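Local coordinates for uncharacterized protein (Enterococcus faecalis, PDB 3CEX) that is of unknown function but carries a DinB-like domain, a helical-bundle fold whose relatives include metal-dependent enzymes, at residues 56-61 against 145-150; 132-135 against 141-144. All coordinates share one frame; numbering follows the deposited sequence.

How the contacts relate
Both contacts involve the start of helix 144-170. Contact 1 sets its first turns against the end of helix 44-62. Contact 2 is the small hairpin whose second strand, 142-143, runs directly into the same helix. The whole of contact 2 falls between the two segments of contact 1 in sequence. Their centres are about 11 Å apart, and Arg147 joins them: NH2 of Arg147 packs 3.6 Å from CG1 of Val142, and NH1 of Arg147 lies 3.7 Å from CD1 of Ile134. Leu62 is shared as well, touched by Arg147 and Leu148 of contact 1 and by Ile134 and Arg144 of contact 2. Contact 1 is partly buried; contact 2 is at the surface.

Contact 1. Residues 56-61 against 145-150; sequences DLQISA and QVRLVS
Arg147 and Gln58 meet where helix 144-170 faces the last turns of helix 44-62, two helices of the DinB-like bundle. Their CA atoms are 7.8 Å apart, and both side chains start out toward the other helix and cross at about a right angle. The touching atom of Arg147 is CD, which sits 3.4 Å from OE1 of Gln58. CG of Arg147 is anti to the backbone N (chi1 174°), and bends at chi2 and chi3 then turn the guanidinium past the amide. The planes of the amide and the guanidinium are 42° apart. NE2 of Gln58 lies over one guanidinium face, but at a distance; OE1 of Gln58 comes nearer, 3.6 Å from NH1 of Arg147.

No direct hydrogen bond crosses between the segments. One water makes the polar link. It donates at 2.7 Å to both the backbone O and OE1 of Gln58. It accepts from NH1 of Arg147 at 3.3 Å, lying at the edge of the guanidinium and in its plane. At the other end of the amide, NE2 of Gln58 makes a weak hydrogen bond to OE2 of Glu54, one turn earlier.

Next to this pair the contact becomes apolar. CD1 of Ile59 touches CD2 of Leu148 at 3.8 Å, with the side chains again at about a right angle. Ile59 continues onto Thr118 and Tyr121 of helix 104-124, and Leu148 onto Leu62 and Leu130.

The chemistry is thus split: a buried methyl contact lies beside a pair in which an arginine methylene meets an amide oxygen and the polar ends are joined through a water. Two short bonds to Gln58 and a longer one from Arg147 hold the water, which probably helps fix the Gln58 amide and constrains the guanidinium less tightly.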
loop_
_atom_site.group_PDB
_atom_site.type_symbol
_atom_site.label_atom_id
_atom_site.label_comp_id
_atom_site.label_asym_id
_atom_site.label_seq_id
_atom_site.Cartn_x
_atom_site.Cartn_y
_atom_site.Cartn_z
ATOM N N ASP A 56 -11.174 -6.941 -9.736
ATOM C CA ASP A 56 -12.159 -7.524 -10.631
ATOM C C ASP A 56 -13.551 -6.874 -10.442
ATOM O O ASP A 56 -14.068 -6.211 -11.342
ATOM C CB ASP A 56 -12.219 -9.051 -10.381
ATOM C CG ASP A 56 -13.123 -9.795 -11.358
ATOM O OD1 ASP A 56 -13.495 -9.240 -12.420
ATOM O OD2 ASP A 56 -13.426 -10.980 -11.059
ATOM N N LEU A 57 -14.135 -7.040 -9.267
ATOM C CA LEU A 57 -15.482 -6.501 -9.010
ATOM C C LEU A 57 -15.611 -4.992 -9.253
ATOM O O LEU A 57 -16.575 -4.533 -9.857
ATOM C CB LEU A 57 -15.929 -6.816 -7.589
ATOM C CG LEU A 57 -16.384 -8.262 -7.373
ATOM C CD1 LEU A 57 -16.729 -8.445 -5.891
ATOM C CD2 LEU A 57 -17.558 -8.630 -8.269
ATOM N N GLN A 58 -14.651 -4.217 -8.781
ATOM C CA GLN A 58 -14.778 -2.762 -8.909
ATOM C C GLN A 58 -14.596 -2.257 -10.339
ATOM O O GLN A 58 -15.344 -1.370 -10.786
ATOM C CB GLN A 58 -13.789 -2.041 -8.013
ATOM C CG GLN A 58 -14.015 -2.241 -6.510
ATOM C CD GLN A 58 -15.271 -1.606 -5.963
ATOM O OE1 GLN A 58 -16.176 -1.177 -6.702
ATOM N NE2 GLN A 58 -15.350 -1.568 -4.644
ATOM N N ILE A 59 -13.584 -2.786 -11.026
ATOM C CA ILE A 59 -13.322 -2.400 -12.400
ATOM C C ILE A 59 -14.409 -2.952 -13.289
ATOM O O ILE A 59 -14.851 -2.264 -14.189
ATOM C CB ILE A 59 -11.925 -2.872 -12.929
ATOM C CG1 ILE A 59 -10.794 -2.210 -12.150
ATOM C CG2 ILE A 59 -11.800 -2.579 -14.447
ATOM C CD1 ILE A 59 -10.650 -0.723 -12.396
ATOM N N SER A 60 -14.874 -4.167 -13.036
ATOM C CA SER A 60 -15.961 -4.719 -13.872
ATOM C C SER A 60 -17.255 -3.904 -13.716
ATOM O O SER A 60 -17.951 -3.688 -14.694
ATOM C CB SER A 60 -16.206 -6.198 -13.579
ATOM O OG SER A 60 -15.074 -6.958 -13.970
ATOM N N ALA A 61 -17.553 -3.456 -12.497
ATOM C CA ALA A 61 -18.682 -2.550 -12.224
ATOM C C ALA A 61 -18.560 -1.175 -12.935
ATOM O O ALA A 61 -19.520 -0.697 -13.508
ATOM C CB ALA A 61 -18.861 -2.365 -10.709
ATOM N N GLN A 145 -12.941 8.642 -10.192
ATOM C CA GLN A 145 -11.591 8.886 -9.741
ATOM C C GLN A 145 -11.365 8.346 -8.338
ATOM O O GLN A 145 -10.373 7.654 -8.095
ATOM C CB GLN A 145 -11.314 10.384 -9.769
ATOM C CG GLN A 145 -9.908 10.735 -9.349
ATOM C CD GLN A 145 -9.500 12.096 -9.866
ATOM O OE1 GLN A 145 -9.721 12.399 -11.042
ATOM N NE2 GLN A 145 -8.878 12.911 -9.008
ATOM N N VAL A 146 -12.316 8.625 -7.443
ATOM C CA VAL A 146 -12.261 8.156 -6.054
ATOM C C VAL A 146 -12.231 6.619 -6.011
ATOM O O VAL A 146 -11.450 6.002 -5.279
ATOM C CB VAL A 146 -13.433 8.753 -5.237
ATOM C CG1 VAL A 146 -13.626 8.013 -3.913
ATOM C CG2 VAL A 146 -13.182 10.253 -4.967
ATOM N N ARG A 147 -13.031 5.992 -6.869
ATOM C CA ARG A 147 -13.128 4.543 -6.880
ATOM C C ARG A 147 -11.825 3.919 -7.392
ATOM O O ARG A 147 -11.355 2.925 -6.830
ATOM C CB ARG A 147 -14.328 4.161 -7.717
ATOM C CG ARG A 147 -14.554 2.751 -7.992
ATOM C CD ARG A 147 -14.953 1.958 -6.766
ATOM N NE ARG A 147 -15.777 2.626 -5.755
ATOM C CZ ARG A 147 -17.106 2.585 -5.675
ATOM N NH1 ARG A 147 -17.844 1.994 -6.592
ATOM N NH2 ARG A 147 -17.706 3.175 -4.659
ATOM N N LEU A 148 -11.250 4.508 -8.436
ATOM C CA LEU A 148 -9.960 4.088 -8.968
ATOM C C LEU A 148 -8.824 4.227 -7.961
ATOM O O LEU A 148 -7.996 3.345 -7.859
ATOM C CB LEU A 148 -9.610 4.870 -10.241
ATOM C CG LEU A 148 -10.481 4.507 -11.469
ATOM C CD1 LEU A 148 -10.246 5.449 -12.665
ATOM C CD2 LEU A 148 -10.252 3.020 -11.860
ATOM N N VAL A 149 -8.770 5.338 -7.247
ATOM C CA VAL A 149 -7.754 5.534 -6.215
ATOM C C VAL A 149 -7.921 4.509 -5.066
ATOM O O VAL A 149 -6.932 3.963 -4.534
ATOM C CB VAL A 149 -7.783 6.975 -5.679
ATOM C CG1 VAL A 149 -6.902 7.110 -4.431
ATOM C CG2 VAL A 149 -7.350 7.978 -6.734
ATOM N N SER A 150 -9.180 4.258 -4.684
ATOM C CA SER A 150 -9.498 3.277 -3.672
ATOM C C SER A 150 -9.031 1.897 -4.091
ATOM O O SER A 150 -8.482 1.146 -3.262
ATOM C CB SER A 150 -11.013 3.227 -3.381
ATOM O OG SER A 150 -11.391 4.398 -2.702
HETATM O O HOH W 1 -16.517 0.187 -8.984
#

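Contact 2. Residues 132-135 against 141-144; sequences DVID and PVTR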
loop_
_atom_site.group_PDB
_atom_site.type_symbol
_atom_site.label_atom_id
_atom_site.label_comp_id
_atom_site.label_asym_id
_atom_site.label_seq_id
_atom_site.Cartn_x
_atom_site.Cartn_y
_atom_site.Cartn_z
ATOM N N ASP A 132 -16.870 11.893 -13.321
ATOM C CA ASP A 132 -18.236 11.357 -13.301
ATOM C C ASP A 132 -18.636 10.853 -11.908
ATOM O O ASP A 132 -17.916 10.064 -11.331
ATOM C CB ASP A 132 -18.335 10.169 -14.248
ATOM C CG ASP A 132 -18.306 10.572 -15.723
ATOM O OD1 ASP A 132 -18.448 11.788 -16.030
ATOM O OD2 ASP A 132 -18.182 9.652 -16.573
ATOM N N VAL A 133 -19.806 11.258 -11.419
ATOM C CA VAL A 133 -20.363 10.706 -10.179
ATOM C C VAL A 133 -20.943 9.298 -10.410
ATOM O O VAL A 133 -21.864 9.101 -11.204
ATOM C CB VAL A 133 -21.418 11.680 -9.550
ATOM C CG1 VAL A 133 -22.161 11.042 -8.366
ATOM C CG2 VAL A 133 -20.739 12.969 -9.117
ATOM N N ILE A 134 -20.402 8.318 -9.703
ATOM C CA ILE A 134 -20.869 6.938 -9.815
ATOM C C ILE A 134 -21.761 6.514 -8.642
ATOM O O ILE A 134 -22.549 5.568 -8.782
ATOM C CB ILE A 134 -19.713 5.905 -10.035
ATOM C CG1 ILE A 134 -18.727 5.879 -8.884
ATOM C CG2 ILE A 134 -18.942 6.173 -11.358
ATOM C CD1 ILE A 134 -17.768 4.755 -8.988
ATOM N N ASP A 135 -21.664 7.215 -7.506
ATOM C CA ASP A 135 -22.592 6.993 -6.385
ATOM C C ASP A 135 -22.886 8.292 -5.672
ATOM O O ASP A 135 -22.056 8.786 -4.930
ATOM C CB ASP A 135 -22.043 5.964 -5.378
ATOM C CG ASP A 135 -23.116 5.493 -4.370
ATOM O OD1 ASP A 135 -24.148 6.182 -4.176
ATOM O OD2 ASP A 135 -22.917 4.423 -3.765
ATOM N N PRO A 141 -20.107 12.944 -3.054
ATOM C CA PRO A 141 -20.364 11.828 -3.960
ATOM C C PRO A 141 -19.095 11.066 -4.343
ATOM O O PRO A 141 -17.980 11.623 -4.351
ATOM C CB PRO A 141 -20.954 12.505 -5.190
ATOM C CG PRO A 141 -21.538 13.765 -4.692
ATOM C CD PRO A 141 -20.671 14.215 -3.567
ATOM N N VAL A 142 -19.265 9.784 -4.636
ATOM C CA VAL A 142 -18.174 8.994 -5.139
ATOM C C VAL A 142 -18.112 9.159 -6.660
ATOM O O VAL A 142 -19.103 8.929 -7.359
ATOM C CB VAL A 142 -18.376 7.519 -4.796
ATOM C CG1 VAL A 142 -17.227 6.680 -5.358
ATOM C CG2 VAL A 142 -18.542 7.348 -3.277
ATOM N N THR A 143 -16.938 9.535 -7.145
ATOM C CA THR A 143 -16.666 9.680 -8.556
ATOM C C THR A 143 -15.840 8.513 -9.044
ATOM O O THR A 143 -15.315 7.731 -8.250
ATOM C CB THR A 143 -15.818 10.930 -8.784
ATOM O OG1 THR A 143 -14.580 10.804 -8.044
ATOM C CG2 THR A 143 -16.574 12.210 -8.355
ATOM N N ARG A 144 -15.688 8.416 -10.360
ATOM C CA ARG A 144 -14.867 7.377 -10.953
ATOM C C ARG A 144 -13.447 7.422 -10.346
ATOM O O ARG A 144 -12.852 6.389 -10.035
ATOM C CB ARG A 144 -14.818 7.573 -12.457
ATOM C CG ARG A 144 -14.351 6.401 -13.263
ATOM C CD ARG A 144 -14.600 6.664 -14.750
ATOM N NE ARG A 144 -15.983 7.046 -15.018
ATOM C CZ ARG A 144 -16.984 6.197 -15.202
ATOM N NH1 ARG A 144 -16.796 4.889 -15.180
ATOM N NH2 ARG A 144 -18.185 6.661 -15.428
#
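Segments 132-135 and 141-144 pair as an antiparallel beta hairpin, with Val133 opposite Thr143 as a non-hydrogen-bonded pair and Asp135 opposite Val142 as a hydrogen-bonded one. The register shifts by one residue between the pairs, giving a classic beta bulge in which Ile134 and Asp135 both face Val142. Val142 O therefore takes two bonds, from Ile134 N at 2.7 Å and from Asp135 N at 3.1 Å. Val142 N returns a bond to Asp135 O, 3.0 Å away. Past the strand, Arg144 N donates to Asp132 O at 2.9 Å. Thr143 is the N-cap of helix 144-170, its OG1 bonded to Val146 N.

Val133 CG1 packs on CB of Pro141 at 3.7 Å. At the bulge, CG1 of Ile134 stands between its backbone N and carbonyl carbon (chi1 62°). This sets CG1 beside Val142 CG1, at 3.9 Å. The other branch, CG2, lies over one face of the Arg144 guanidinium, displaced from its centre. Asp135 CB meets Val142 CB, but the carboxylate leads away and its OD1 is bonded to Asn137 N in the hairpin loop.

The Asp132 and Arg144 side chains extend alongside each other in one direction. Their salt bridge is one of several bonds on the guanidinium: NE also donates to Gln129 O, and NH1 bonds to Tyr121 OH, the latter linking the hairpin base to helix 104-124. Carboxylate and guanidinium planes are 82° apart. NH2 of Arg144 reaches OD2 of Asp132 at 3.2 Å, on the anti lone pair, with OD2 tilted 21° out of the guanidinium plane.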